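Local coordinates for protein MTH0777 (Methanothermobacter thermautotrophicus, PDB 1KJN) that is of unknown function but folds as a single alpha/beta domain of the DUF1890 family, built round a six-stranded parallel sheet, at residues Asn72-Ala75 and Glu76-Glu80; Phe85-Asn88 and Asp89-Ala93. All blocks are in the same frame, centred on the assembly; numbering follows the deposited sequence.

Contact 1. Residues Asn72-Ala75 and Glu76-Glu80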
loop_
_atom_site.group_PDB
_atom_site.type_symbol
_atom_site.label_atom_id
_atom_site.label_comp_id
_atom_site.label_asym_id
_atom_site.label_seq_id
_atom_site.Cartn_x
_atom_site.Cartn_y
_atom_site.Cartn_z
ATOM N N ASN A 72 -17.334 -5.544 18.783
ATOM C CA ASN A 72 -18.640 -5.405 19.385
ATOM C C ASN A 72 -19.736 -6.223 18.717
ATOM O O ASN A 72 -20.792 -6.414 19.298
ATOM C CB ASN A 72 -19.031 -3.932 19.402
ATOM C CG ASN A 72 -19.727 -3.543 20.677
ATOM O OD1 ASN A 72 -20.939 -3.301 20.690
ATOM N ND2 ASN A 72 -18.972 -3.511 21.777
ATOM N N GLU A 73 -19.482 -6.724 17.510
ATOM C CA GLU A 73 -20.486 -7.490 16.784
ATOM C C GLU A 73 -20.114 -8.964 16.579
ATOM O O GLU A 73 -20.955 -9.781 16.247
ATOM C CB GLU A 73 -20.704 -6.840 15.409
ATOM C CG GLU A 73 -22.129 -6.355 15.122
ATOM C CD GLU A 73 -22.612 -5.302 16.110
ATOM O OE1 GLU A 73 -21.875 -4.323 16.363
ATOM O OE2 GLU A 73 -23.738 -5.455 16.630
ATOM N N LEU A 74 -18.850 -9.293 16.791
ATOM C CA LEU A 74 -18.355 -10.642 16.563
ATOM C C LEU A 74 -18.821 -11.731 17.547
ATOM O O LEU A 74 -18.939 -11.490 18.748
ATOM C CB LEU A 74 -16.828 -10.590 16.524
ATOM C CG LEU A 74 -16.043 -11.649 15.751
ATOM C CD1 LEU A 74 -16.291 -11.473 14.250
ATOM C CD2 LEU A 74 -14.552 -11.509 16.058
ATOM N N ALA A 75 -19.090 -12.918 17.013
ATOM C CA ALA A 75 -19.470 -14.075 17.808
ATOM C C ALA A 75 -18.870 -15.308 17.140
ATOM O O ALA A 75 -18.626 -15.311 15.923
ATOM C CB ALA A 75 -20.975 -14.210 17.876
ATOM N N GLU A 76 -18.665 -16.364 17.925
ATOM C CA GLU A 76 -18.100 -17.607 17.408
ATOM C C GLU A 76 -18.945 -18.110 16.237
ATOM O O GLU A 76 -20.174 -17.999 16.256
ATOM C CB GLU A 76 -18.017 -18.680 18.513
ATOM C CG GLU A 76 -17.531 -20.072 18.007
ATOM C CD GLU A 76 -16.922 -20.966 19.089
ATOM O OE1 GLU A 76 -16.553 -20.474 20.176
ATOM O OE2 GLU A 76 -16.770 -22.182 18.831
ATOM N N GLY A 77 -18.272 -18.588 15.195
ATOM C CA GLY A 77 -18.964 -19.094 14.025
ATOM C C GLY A 77 -19.145 -18.098 12.890
ATOM O O GLY A 77 -19.559 -18.479 11.792
ATOM N N ASP A 78 -18.849 -16.825 13.130
ATOM C CA ASP A 78 -19.017 -15.823 12.067
ATOM C C ASP A 78 -17.943 -15.911 10.972
ATOM O O ASP A 78 -18.092 -15.303 9.907
ATOM C CB ASP A 78 -19.033 -14.399 12.635
ATOM C CG ASP A 78 -20.275 -14.094 13.474
ATOM O OD1 ASP A 78 -21.272 -14.845 13.441
ATOM O OD2 ASP A 78 -20.252 -13.062 14.163
ATOM N N TYR A 79 -16.861 -16.634 11.244
ATOM C CA TYR A 79 -15.771 -16.777 10.277
ATOM C C TYR A 79 -15.109 -18.149 10.381
ATOM O O TYR A 79 -14.976 -18.696 11.465
ATOM C CB TYR A 79 -14.714 -15.682 10.491
ATOM C CG TYR A 79 -15.216 -14.273 10.233
ATOM C CD1 TYR A 79 -15.169 -13.725 8.952
ATOM C CD2 TYR A 79 -15.762 -13.503 11.256
ATOM C CE1 TYR A 79 -15.650 -12.463 8.692
ATOM C CE2 TYR A 79 -16.254 -12.217 11.001
ATOM C CZ TYR A 79 -16.192 -11.710 9.713
ATOM O OH TYR A 79 -16.675 -10.457 9.433
ATOM N N GLU A 80 -14.681 -18.679 9.240
ATOM C CA GLU A 80 -14.029 -19.981 9.158
ATOM C C GLU A 80 -12.498 -19.857 9.172
ATOM O O GLU A 80 -11.784 -20.846 9.314
ATOM C CB GLU A 80 -14.489 -20.709 7.886
ATOM C CG GLU A 80 -15.931 -21.239 7.917
ATOM C CD GLU A 80 -16.992 -20.152 8.119
ATOM O OE1 GLU A 80 -17.098 -19.247 7.266
ATOM O OE2 GLU A 80 -17.733 -20.204 9.129
#
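Ala-75 and Asp-78 close a type II beta turn in the loop that leads from helix 67-73 into strand 81-86. The backbone bond of the turn runs from Asp-78 N to Ala-75 O at 3.2 Å. Gly-77 takes the third position with phi 95°, a left-handed backbone conformation suited to glycine. Asp-78 then folds its carboxylate back over the turn: with CG beside its own backbone N (chi1 -68°), OD2 accepts from Ala-75 N at 3.1 Å, the N-H arriving from above the carboxylate plane. Ala-75 is thus gripped through both its N and its O by one residue. The loose side is the solvent side, where Ala-75, Glu-76 and Gly-77 are exposed; Glu-76 starts away from Ala-75 at CB, its chain is extended beyond CG, and OE2 is hydrogen-bonded to Asn-103 ND2. The tight side faces helix 89-102, where Leu-74 rests on Phe-98, Ile-101 and Leu-102 and crosses the buried Tyr-79 at about a right angle. Lys-8 makes a cation-pi contact with the same tyrosine. Of the leucine's two methyls, CD1 does the touching, meeting the ring edge near its plane, 3.3 Å from Tyr-79 CE2.

Contact 2. Residues Phe85-Asn88 and Asp89-Ala93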
loop_
_atom_site.group_PDB
_atom_site.type_symbol
_atom_site.label_atom_id
_atom_site.label_comp_id
_atom_site.label_asym_id
_atom_site.label_seq_id
_atom_site.Cartn_x
_atom_site.Cartn_y
_atom_site.Cartn_z
ATOM N N PHE A 85 -2.161 -9.566 11.065
ATOM C CA PHE A 85 -0.834 -9.011 10.821
ATOM C C PHE A 85 -0.377 -8.482 12.156
ATOM O O PHE A 85 -1.133 -7.790 12.848
ATOM C CB PHE A 85 -0.890 -7.888 9.772
ATOM C CG PHE A 85 -0.986 -8.401 8.378
ATOM C CD1 PHE A 85 -2.210 -8.807 7.859
ATOM C CD2 PHE A 85 0.156 -8.508 7.588
ATOM C CE1 PHE A 85 -2.299 -9.313 6.571
ATOM C CE2 PHE A 85 0.078 -9.015 6.301
ATOM C CZ PHE A 85 -1.152 -9.420 5.782
ATOM N N VAL A 86 0.852 -8.811 12.528
ATOM C CA VAL A 86 1.362 -8.423 13.838
ATOM C C VAL A 86 2.720 -7.721 13.829
ATOM O O VAL A 86 3.767 -8.366 13.821
ATOM C CB VAL A 86 1.439 -9.676 14.748
ATOM C CG1 VAL A 86 1.681 -9.269 16.190
ATOM C CG2 VAL A 86 0.150 -10.494 14.638
ATOM N N PRO A 87 2.710 -6.390 13.719
ATOM C CA PRO A 87 3.941 -5.582 13.713
ATOM C C PRO A 87 4.352 -5.228 15.145
ATOM O O PRO A 87 5.438 -4.683 15.368
ATOM C CB PRO A 87 3.527 -4.290 12.987
ATOM C CG PRO A 87 2.197 -4.585 12.378
ATOM C CD PRO A 87 1.553 -5.606 13.254
ATOM N N ASN A 88 3.484 -5.498 16.117
ATOM C CA ASN A 88 3.812 -5.139 17.495
ATOM C C ASN A 88 2.865 -5.714 18.547
ATOM O O ASN A 88 1.867 -6.344 18.211
ATOM C CB ASN A 88 3.833 -3.608 17.624
ATOM C CG ASN A 88 2.526 -2.971 17.183
ATOM O OD1 ASN A 88 1.461 -3.588 17.261
ATOM N ND2 ASN A 88 2.600 -1.730 16.719
ATOM N N ASP A 89 3.134 -5.368 19.808
ATOM C CA ASP A 89 2.351 -5.822 20.961
ATOM C C ASP A 89 0.870 -5.524 20.857
ATOM O O ASP A 89 0.064 -6.396 21.121
ATOM C CB ASP A 89 2.879 -5.212 22.279
ATOM C CG ASP A 89 4.236 -5.775 22.706
ATOM O OD1 ASP A 89 4.688 -6.812 22.165
ATOM O OD2 ASP A 89 4.861 -5.166 23.595
ATOM N N ALA A 90 0.511 -4.294 20.492
ATOM C CA ALA A 90 -0.898 -3.943 20.397
ATOM C C ALA A 90 -1.586 -4.839 19.389
ATOM O O ALA A 90 -2.676 -5.327 19.652
ATOM C CB ALA A 90 -1.089 -2.467 20.016
ATOM N N ALA A 91 -0.950 -5.051 18.236
ATOM C CA ALA A 91 -1.534 -5.890 17.202
ATOM C C ALA A 91 -1.658 -7.329 17.676
ATOM O O ALA A 91 -2.670 -7.969 17.397
ATOM C CB ALA A 91 -0.735 -5.811 15.890
ATOM N N ALA A 92 -0.664 -7.827 18.422
ATOM C CA ALA A 92 -0.740 -9.209 18.916
ATOM C C ALA A 92 -1.904 -9.379 19.902
ATOM O O ALA A 92 -2.648 -10.357 19.820
ATOM C CB ALA A 92 0.575 -9.667 19.536
ATOM N N ALA A 93 -2.123 -8.390 20.766
ATOM C CA ALA A 93 -3.230 -8.487 21.729
ATOM C C ALA A 93 -4.567 -8.533 21.001
ATOM O O ALA A 93 -5.445 -9.299 21.371
ATOM C CB ALA A 93 -3.193 -7.323 22.741
HETATM O O HOH W 1 -3.502 -7.879 14.757
#
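Asn-88 is the N-cap of helix 89-102, and its side-chain OD1 accepts from Ala-91 N at 3.0 Å. The bond is nearly straight, with an N-H...O angle of 163° and the donor close to the line of the amide C=O. A chi1 of 56°, placing CG between the backbone N and the carbonyl carbon, lets the amide reach round to the first turn. The backbone repeats the grip one residue on: Ala-92 N donates to Asn-88 O at 2.9 Å, opening the regular helical bonding. A water bridges strand and helix, donating to Phe-85 O at 3.0 Å and to Ala-91 O at 2.8 Å. Packing is carried by small groups. Ala-91 points its methyl at the strand end, where CB lies a tight 3.5 Å from Pro-87 CD and also meets the carbonyl of Phe-85. Val-86 turns CG1 to the helix, 3.5 Å from Ala-92 CB. This is the strand-to-helix turn of the beta-alpha-beta unit 81-111: Phe-85 packs on helix 21-34 and on strand 105-111, Val-86 pairs through its backbone with Ile-109, and Ala-92 leans on Ile-125 of helix 115-128.

In the fold
The two contacts lie in series at the two ends of strand 81-86: contact 1 brings the chain in from helix 67-73, contact 2 sends it on into helix 89-102. Their centres are about 20 Å apart and their nearest atoms about 11 Å, without touching. The centre of contact 1 lies about 16 Å, that of contact 2 about 10 Å, from the centre of the chain. Contact 1 is a surface turn: of its seven touching residues four are exposed and one buried; contact 2 is partly buried. Each uses a short polar side chain to hold a nearby backbone N-H, a carboxylate in the first and a carboxamide in the second. Helix 89-102 unites them, since contact 1 packs against its later residues and contact 2 forms its start.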